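Local coordinates for fiber protein (Duck adenovirus 1, PDB 6ITX) that probably attaches the virus to host-cell receptors through the C-terminal head domain of its fibre, the first step of virus entry, at residues A143-W148 against T276-S281; N240-N245 against V268-A273. All blocks are in the same frame, centred on the assembly; numbering follows the deposited sequence.

Overall arrangement
Of the four segments, 143-148 comes first, where strand 134-144 ends and runs out into the turn A145-W148. From there more than 120 residues intervene before the loop 276-281 returns to pack on that turn, so contact 1 closes a long loop. Contact 2 lies wholly within this span: strand 241-253 leads away, strand 262-271 comes back, and the pair forms a hairpin closed by 240-245 against 268-273. The chain reaches the second segment of contact 1 two residues after contact 2, and the two are linked by Q271 NE2, 2.9 Å from T276 O in a probable hydrogen bond. Contact 2 pairs the hairpin strands, contact 1 packs the following loop on strand 134-144, and both reach the same sheet.

Contact 1 (A143-W148 against T276-S281); sequences ATAGYW and TNFFAS
Contact 1 is a buried aromatic packing of loop on turn, with F278 and F279 set against A145 and W148 where strand 134-144 gives way to a turn. No hydrogen bond crosses between the segments. F278 does most of the work: its ring meets A145 with a face and the indole with an edge. The A145 methyl sits almost straight above the ring, with CB 3.9 Å from the centroid of the F278 ring, a CH-π contact. At the edge, F278 CE2 approaches the indole face of W148 in a T-shaped pair whose planes stand at 68°. F279 meets W148 differently. Its ring runs alongside the indole, almost parallel at 5° but slid so far that the two barely overlap, bringing F279 CE1 beside W148 NE1. In F279, CG sits beside the backbone N and anti to the carbonyl carbon (chi1 -50°), which carries the ring alongside the indole while the ring of its neighbour F278 crosses it.

Both backbones are folded locally. A145 to W148 form a type I turn closed by W148 N to A145 O at 2.9 Å, and N277 to A280 form another. N277 OD1 accepts from F279 N at 3.0 Å, an Asx turn spanning N277 to F279 within the second β-turn; S154 N also donates to this OD1. The aromatic packing continues outside the segments, where F289 meets F278, F161 meets W148 and F149 meets F279. The arrangement is an aromatic cluster joining two β-turns, here fastening the 276-281 connection to the end of strand 134-144 in the fibre head.

Contact 2 (N240-N245 against V268-A273); sequences NFTGGN and VITQSA
T242 and T270 face each other across the paired strands 241-253 and 262-271, their hydroxyls 2.8 Å apart (OG1 to OG1) in a hydrogen bond that either could donate. From CB of T242, which lies 4.0 Å from T270 OG1, the two branches part. With chi1 at 52°, OG1 is held between the backbone N and the carbonyl carbon, where it meets the T270 hydroxyl, whereas CG2 turns to S272, packing 3.7 Å from its CB.

The backbone pairing is antiparallel. T242 N donates to T270 O at 2.8 Å, T270 N donates to G243 O, and N245 and V268 exchange two bonds. Two residues before T242, N240 O accepts a hydrogen bond from S272 N at 3.0 Å. Away from the threonines, the F241 ring packs with CD1 3.5 Å from I269 CG2 and runs alongside Q271, whose OE1 is bound by S154 OG; F289 of strand 288-299 meets both F241 and I269.

Between the F241-Q271 and G243-T270 pairs strand 241-253 carries one extra residue, T242, a β bulge set at the open end of an antiparallel β-hairpin within the head domain's β-sheet.

Contact 1 (A143-W148 against T276-S281)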
ATOM      1  N   ALA A 143       3.750  21.467  -7.616  1.00 30.51           N
ATOM      2  CA  ALA A 143       4.659  22.042  -8.596  1.00 30.19           C
ATOM      3  C   ALA A 143       3.948  23.048  -9.502  1.00 34.73           C
ATOM      4  O   ALA A 143       2.727  23.011  -9.689  1.00 34.51           O
ATOM      5  CB  ALA A 143       5.305  20.945  -9.440  1.00 32.68           C
ATOM      6  N   THR A 144       4.740  23.963 -10.070  1.00 32.39           N
ATOM      7  CA  THR A 144       4.258  24.909 -11.066  1.00 32.93           C
ATOM      8  C   THR A 144       5.117  24.826 -12.319  1.00 30.71           C
ATOM      9  O   THR A 144       6.314  24.534 -12.259  1.00 33.42           O
ATOM     10  CB  THR A 144       4.265  26.361 -10.548  1.00 35.82           C
ATOM     11  OG1 THR A 144       5.604  26.759 -10.232  1.00 39.75           O
ATOM     12  CG2 THR A 144       3.386  26.512  -9.321  1.00 34.44           C
ATOM     13  N   ALA A 145       4.498  25.101 -13.463  1.00 32.90           N
ATOM     14  CA  ALA A 145       5.260  25.107 -14.709  1.00 31.97           C
ATOM     15  C   ALA A 145       6.325  26.193 -14.693  1.00 33.82           C
ATOM     16  O   ALA A 145       7.411  26.016 -15.274  1.00 34.23           O
ATOM     17  CB  ALA A 145       4.326  25.287 -15.903  1.00 29.24           C
ATOM     18  N   GLY A 146       6.042  27.309 -14.011  1.00 32.82           N
ATOM     19  CA  GLY A 146       7.003  28.401 -13.959  1.00 33.92           C
ATOM     20  C   GLY A 146       8.319  27.964 -13.361  1.00 37.76           C
ATOM     21  O   GLY A 146       9.390  28.350 -13.836  1.00 32.61           O
ATOM     22  N   TYR A 147       8.254  27.116 -12.334  1.00 39.77           N
ATOM     23  CA  TYR A 147       9.439  26.567 -11.708  1.00 36.80           C
ATOM     24  C   TYR A 147       9.807  25.200 -12.261  1.00 35.07           C
ATOM     25  O   TYR A 147      10.594  24.473 -11.640  1.00 36.83           O
ATOM     26  CB  TYR A 147       9.230  26.509 -10.206  1.00 34.50           C
ATOM     27  CG  TYR A 147       9.281  27.869  -9.595  1.00 41.39           C
ATOM     28  CD1 TYR A 147      10.495  28.546  -9.459  1.00 41.70           C
ATOM     29  CD2 TYR A 147       8.121  28.500  -9.173  1.00 41.70           C
ATOM     30  CE1 TYR A 147      10.547  29.802  -8.897  1.00 40.07           C
ATOM     31  CE2 TYR A 147       8.160  29.755  -8.614  1.00 40.30           C
ATOM     32  CZ  TYR A 147       9.372  30.404  -8.477  1.00 44.72           C
ATOM     33  OH  TYR A 147       9.393  31.657  -7.915  1.00 54.66           O
ATOM     34  N   TRP A 148       9.250  24.834 -13.401  1.00 28.66           N
ATOM     35  CA  TRP A 148       9.629  23.621 -14.097  1.00 32.01           C
ATOM     36  C   TRP A 148      10.470  24.008 -15.296  1.00 34.75           C
ATOM     37  O   TRP A 148      10.456  25.155 -15.741  1.00 38.32           O
ATOM     38  CB  TRP A 148       8.395  22.837 -14.550  1.00 33.81           C
ATOM     39  CG  TRP A 148       8.596  21.374 -14.589  1.00 34.43           C
ATOM     40  CD1 TRP A 148       8.979  20.620 -15.665  1.00 30.24           C
ATOM     41  CD2 TRP A 148       8.412  20.462 -13.501  1.00 37.32           C
ATOM     42  NE1 TRP A 148       9.057  19.302 -15.305  1.00 31.21           N
ATOM     43  CE2 TRP A 148       8.717  19.176 -13.982  1.00 30.79           C
ATOM     44  CE3 TRP A 148       8.015  20.609 -12.163  1.00 37.45           C
ATOM     45  CZ2 TRP A 148       8.639  18.046 -13.181  1.00 27.59           C
ATOM     46  CZ3 TRP A 148       7.944  19.480 -11.367  1.00 34.37           C
ATOM     47  CH2 TRP A 148       8.255  18.217 -11.884  1.00 30.40           C
ATOM     48  N   THR A 276      -2.748  20.124 -21.134  1.00 32.28           N
ATOM     49  CA  THR A 276      -1.842  21.195 -21.496  1.00 35.76           C
ATOM     50  C   THR A 276      -0.402  20.744 -21.288  1.00 37.04           C
ATOM     51  O   THR A 276      -0.095  19.954 -20.387  1.00 39.99           O
ATOM     52  CB  THR A 276      -2.147  22.486 -20.701  1.00 38.04           C
ATOM     53  OG1 THR A 276      -1.508  22.472 -19.425  1.00 37.18           O
ATOM     54  CG2 THR A 276      -3.643  22.676 -20.494  1.00 31.24           C
ATOM     55  N   ASN A 277       0.482  21.235 -22.156  1.00 36.64           N
ATOM     56  CA  ASN A 277       1.907  20.900 -22.122  1.00 33.64           C
ATOM     57  C   ASN A 277       2.557  21.668 -20.981  1.00 35.47           C
ATOM     58  O   ASN A 277       2.948  22.827 -21.140  1.00 35.59           O
ATOM     59  CB  ASN A 277       2.557  21.236 -23.459  1.00 32.32           C
ATOM     60  CG  ASN A 277       4.032  20.900 -23.506  1.00 34.14           C
ATOM     61  OD1 ASN A 277       4.589  20.339 -22.567  1.00 38.41           O
ATOM     62  ND2 ASN A 277       4.679  21.259 -24.609  1.00 34.62           N
ATOM     63  N   PHE A 278       2.668  21.016 -19.819  1.00 32.82           N
ATOM     64  CA  PHE A 278       3.359  21.606 -18.675  1.00 33.48           C
ATOM     65  C   PHE A 278       4.727  22.189 -19.040  1.00 34.96           C
ATOM     66  O   PHE A 278       5.185  23.139 -18.403  1.00 37.29           O
ATOM     67  CB  PHE A 278       3.530  20.549 -17.577  1.00 32.19           C
ATOM     68  CG  PHE A 278       3.542  21.107 -16.160  1.00 35.01           C
ATOM     69  CD1 PHE A 278       2.427  21.761 -15.641  1.00 28.68           C
ATOM     70  CD2 PHE A 278       4.650  20.926 -15.340  1.00 26.19           C
ATOM     71  CE1 PHE A 278       2.420  22.232 -14.342  1.00 29.55           C
ATOM     72  CE2 PHE A 278       4.663  21.393 -14.054  1.00 30.18           C
ATOM     73  CZ  PHE A 278       3.540  22.050 -13.539  1.00 34.69           C
ATOM     74  N   PHE A 279       5.409  21.631 -20.031  1.00 34.25           N
ATOM     75  CA  PHE A 279       6.767  22.080 -20.305  1.00 35.22           C
ATOM     76  C   PHE A 279       6.815  23.197 -21.340  1.00 36.28           C
ATOM     77  O   PHE A 279       7.903  23.725 -21.610  1.00 37.26           O
ATOM     78  CB  PHE A 279       7.644  20.908 -20.776  1.00 34.69           C
ATOM     79  CG  PHE A 279       7.579  19.689 -19.892  1.00 34.94           C
ATOM     80  CD1 PHE A 279       7.323  19.808 -18.520  1.00 31.54           C
ATOM     81  CD2 PHE A 279       7.796  18.419 -20.433  1.00 33.62           C
ATOM     82  CE1 PHE A 279       7.253  18.677 -17.708  1.00 30.78           C
ATOM     83  CE2 PHE A 279       7.750  17.283 -19.631  1.00 30.46           C
ATOM     84  CZ  PHE A 279       7.471  17.409 -18.264  1.00 34.10           C
ATOM     85  N   ALA A 280       5.677  23.569 -21.920  1.00 32.92           N
ATOM     86  CA  ALA A 280       5.676  24.538 -23.003  1.00 31.36           C
ATOM     87  C   ALA A 280       5.919  25.945 -22.464  1.00 35.36           C
ATOM     88  O   ALA A 280       5.688  26.242 -21.287  1.00 36.02           O
ATOM     89  CB  ALA A 280       4.360  24.482 -23.777  1.00 28.71           C
ATOM     90  N   SER A 281       6.404  26.817 -23.355  1.00 31.17           N
ATOM     91  CA  SER A 281       6.692  28.200 -23.010  1.00 33.35           C
ATOM     92  C   SER A 281       5.456  29.085 -23.090  1.00 37.52           C
ATOM     93  O   SER A 281       5.475  30.211 -22.572  1.00 38.63           O
ATOM     94  CB  SER A 281       7.776  28.758 -23.933  1.00 33.38           C
ATOM     95  OG  SER A 281       7.340  28.737 -25.287  1.00 43.28           O
TER

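Contact 2 (N240-N245 against V268-A273)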
ATOM      1  N   ASN A 240      -5.598  17.435 -17.368  1.00 31.05           N
ATOM      2  CA  ASN A 240      -6.179  16.155 -17.808  1.00 25.38           C
ATOM      3  C   ASN A 240      -5.334  14.967 -17.369  1.00 32.97           C
ATOM      4  O   ASN A 240      -4.982  14.100 -18.177  1.00 34.78           O
ATOM      5  CB  ASN A 240      -6.399  16.109 -19.324  1.00 28.68           C
ATOM      6  CG  ASN A 240      -7.357  17.209 -19.831  1.00 34.49           C
ATOM      7  OD1 ASN A 240      -7.186  17.721 -20.934  1.00 40.22           O
ATOM      8  ND2 ASN A 240      -8.345  17.575 -19.029  1.00 39.07           N
ATOM      9  N   PHE A 241      -5.011  14.920 -16.077  1.00 31.17           N
ATOM     10  CA  PHE A 241      -4.213  13.810 -15.569  1.00 31.83           C
ATOM     11  C   PHE A 241      -4.981  12.495 -15.653  1.00 32.76           C
ATOM     12  O   PHE A 241      -6.197  12.444 -15.442  1.00 32.45           O
ATOM     13  CB  PHE A 241      -3.793  14.055 -14.125  1.00 27.83           C
ATOM     14  CG  PHE A 241      -2.882  15.215 -13.961  1.00 32.45           C
ATOM     15  CD1 PHE A 241      -1.631  15.223 -14.569  1.00 33.60           C
ATOM     16  CD2 PHE A 241      -3.266  16.316 -13.201  1.00 34.49           C
ATOM     17  CE1 PHE A 241      -0.764  16.318 -14.422  1.00 29.77           C
ATOM     18  CE2 PHE A 241      -2.402  17.406 -13.057  1.00 36.31           C
ATOM     19  CZ  PHE A 241      -1.150  17.401 -13.678  1.00 27.41           C
ATOM     20  N   THR A 242      -4.250  11.418 -15.943  1.00 35.39           N
ATOM     21  CA  THR A 242      -4.832  10.091 -16.033  1.00 33.14           C
ATOM     22  C   THR A 242      -4.274   9.112 -15.024  1.00 32.58           C
ATOM     23  O   THR A 242      -4.886   8.060 -14.821  1.00 37.49           O
ATOM     24  CB  THR A 242      -4.640   9.504 -17.436  1.00 28.51           C
ATOM     25  OG1 THR A 242      -3.251   9.594 -17.787  1.00 32.25           O
ATOM     26  CG2 THR A 242      -5.492  10.256 -18.449  1.00 23.41           C
ATOM     27  N   GLY A 243      -3.161   9.421 -14.376  1.00 32.61           N
ATOM     28  CA  GLY A 243      -2.629   8.522 -13.371  1.00 33.43           C
ATOM     29  C   GLY A 243      -1.239   8.934 -12.931  1.00 34.84           C
ATOM     30  O   GLY A 243      -0.638   9.882 -13.444  1.00 33.11           O
ATOM     31  N   GLY A 244      -0.732   8.190 -11.963  1.00 37.02           N
ATOM     32  CA  GLY A 244       0.545   8.525 -11.370  1.00 32.12           C
ATOM     33  C   GLY A 244       1.116   7.339 -10.638  1.00 33.64           C
ATOM     34  O   GLY A 244       0.383   6.496 -10.108  1.00 30.28           O
ATOM     35  N   ASN A 245       2.440   7.269 -10.615  1.00 34.70           N
ATOM     36  CA  ASN A 245       3.101   6.201  -9.896  1.00 37.41           C
ATOM     37  C   ASN A 245       4.315   6.752  -9.164  1.00 33.44           C
ATOM     38  O   ASN A 245       5.043   7.598  -9.687  1.00 34.06           O
ATOM     39  CB  ASN A 245       3.451   5.054 -10.847  1.00 34.19           C
ATOM     40  CG  ASN A 245       2.242   4.152 -11.101  1.00 39.14           C
ATOM     41  OD1 ASN A 245       1.759   3.481 -10.191  1.00 35.77           O
ATOM     42  ND2 ASN A 245       1.728   4.163 -12.328  1.00 46.12           N
ATOM     43  N   VAL A 268       6.190   9.357 -11.781  1.00 32.23           N
ATOM     44  CA  VAL A 268       5.763   9.402 -13.179  1.00 33.53           C
ATOM     45  C   VAL A 268       4.272   9.710 -13.187  1.00 33.35           C
ATOM     46  O   VAL A 268       3.484   9.012 -12.533  1.00 35.45           O
ATOM     47  CB  VAL A 268       6.061   8.093 -13.922  1.00 31.04           C
ATOM     48  CG1 VAL A 268       5.606   8.177 -15.367  1.00 28.72           C
ATOM     49  CG2 VAL A 268       7.528   7.795 -13.859  1.00 40.42           C
ATOM     50  N   ILE A 269       3.893  10.755 -13.910  1.00 30.77           N
ATOM     51  CA  ILE A 269       2.538  11.293 -13.908  1.00 29.96           C
ATOM     52  C   ILE A 269       2.127  11.428 -15.365  1.00 30.09           C
ATOM     53  O   ILE A 269       2.915  11.923 -16.181  1.00 35.04           O
ATOM     54  CB  ILE A 269       2.487  12.654 -13.176  1.00 28.94           C
ATOM     55  CG1 ILE A 269       2.623  12.472 -11.657  1.00 28.83           C
ATOM     56  CG2 ILE A 269       1.230  13.431 -13.525  1.00 31.64           C
ATOM     57  CD1 ILE A 269       2.826  13.806 -10.889  1.00 31.75           C
ATOM     58  N   THR A 270       0.921  10.974 -15.703  1.00 24.62           N
ATOM     59  CA  THR A 270       0.499  10.931 -17.100  1.00 29.44           C
ATOM     60  C   THR A 270      -0.750  11.776 -17.355  1.00 33.03           C
ATOM     61  O   THR A 270      -1.544  12.057 -16.457  1.00 33.52           O
ATOM     62  CB  THR A 270       0.234   9.495 -17.558  1.00 30.28           C
ATOM     63  OG1 THR A 270      -0.745   8.888 -16.695  1.00 30.77           O
ATOM     64  CG2 THR A 270       1.523   8.695 -17.552  1.00 21.64           C
ATOM     65  N   GLN A 271      -0.913  12.169 -18.613  1.00 33.67           N
ATOM     66  CA  GLN A 271      -2.010  13.009 -19.062  1.00 31.45           C
ATOM     67  C   GLN A 271      -2.614  12.406 -20.327  1.00 33.78           C
ATOM     68  O   GLN A 271      -1.925  11.749 -21.117  1.00 26.47           O
ATOM     69  CB  GLN A 271      -1.550  14.447 -19.385  1.00 30.35           C
ATOM     70  CG  GLN A 271      -0.806  15.212 -18.313  1.00 31.34           C
ATOM     71  CD  GLN A 271      -0.158  16.495 -18.877  1.00 35.38           C
ATOM     72  OE1 GLN A 271       0.989  16.482 -19.318  1.00 36.22           O
ATOM     73  NE2 GLN A 271      -0.908  17.591 -18.890  1.00 34.36           N
ATOM     74  N   SER A 272      -3.907  12.656 -20.527  1.00 36.07           N
ATOM     75  CA  SER A 272      -4.550  12.236 -21.760  1.00 30.91           C
ATOM     76  C   SER A 272      -4.104  13.153 -22.896  1.00 32.99           C
ATOM     77  O   SER A 272      -3.372  14.125 -22.694  1.00 36.72           O
ATOM     78  CB  SER A 272      -6.061  12.225 -21.584  1.00 28.13           C
ATOM     79  OG  SER A 272      -6.511  13.495 -21.157  1.00 36.01           O
ATOM     80  N   ALA A 273      -4.555  12.846 -24.115  1.00 31.40           N
ATOM     81  CA  ALA A 273      -3.970  13.475 -25.298  1.00 34.53           C
ATOM     82  C   ALA A 273      -4.154  14.992 -25.331  1.00 37.95           C
ATOM     83  O   ALA A 273      -3.340  15.691 -25.943  1.00 46.04           O
ATOM     84  CB  ALA A 273      -4.558  12.861 -26.567  1.00 31.73           C
TER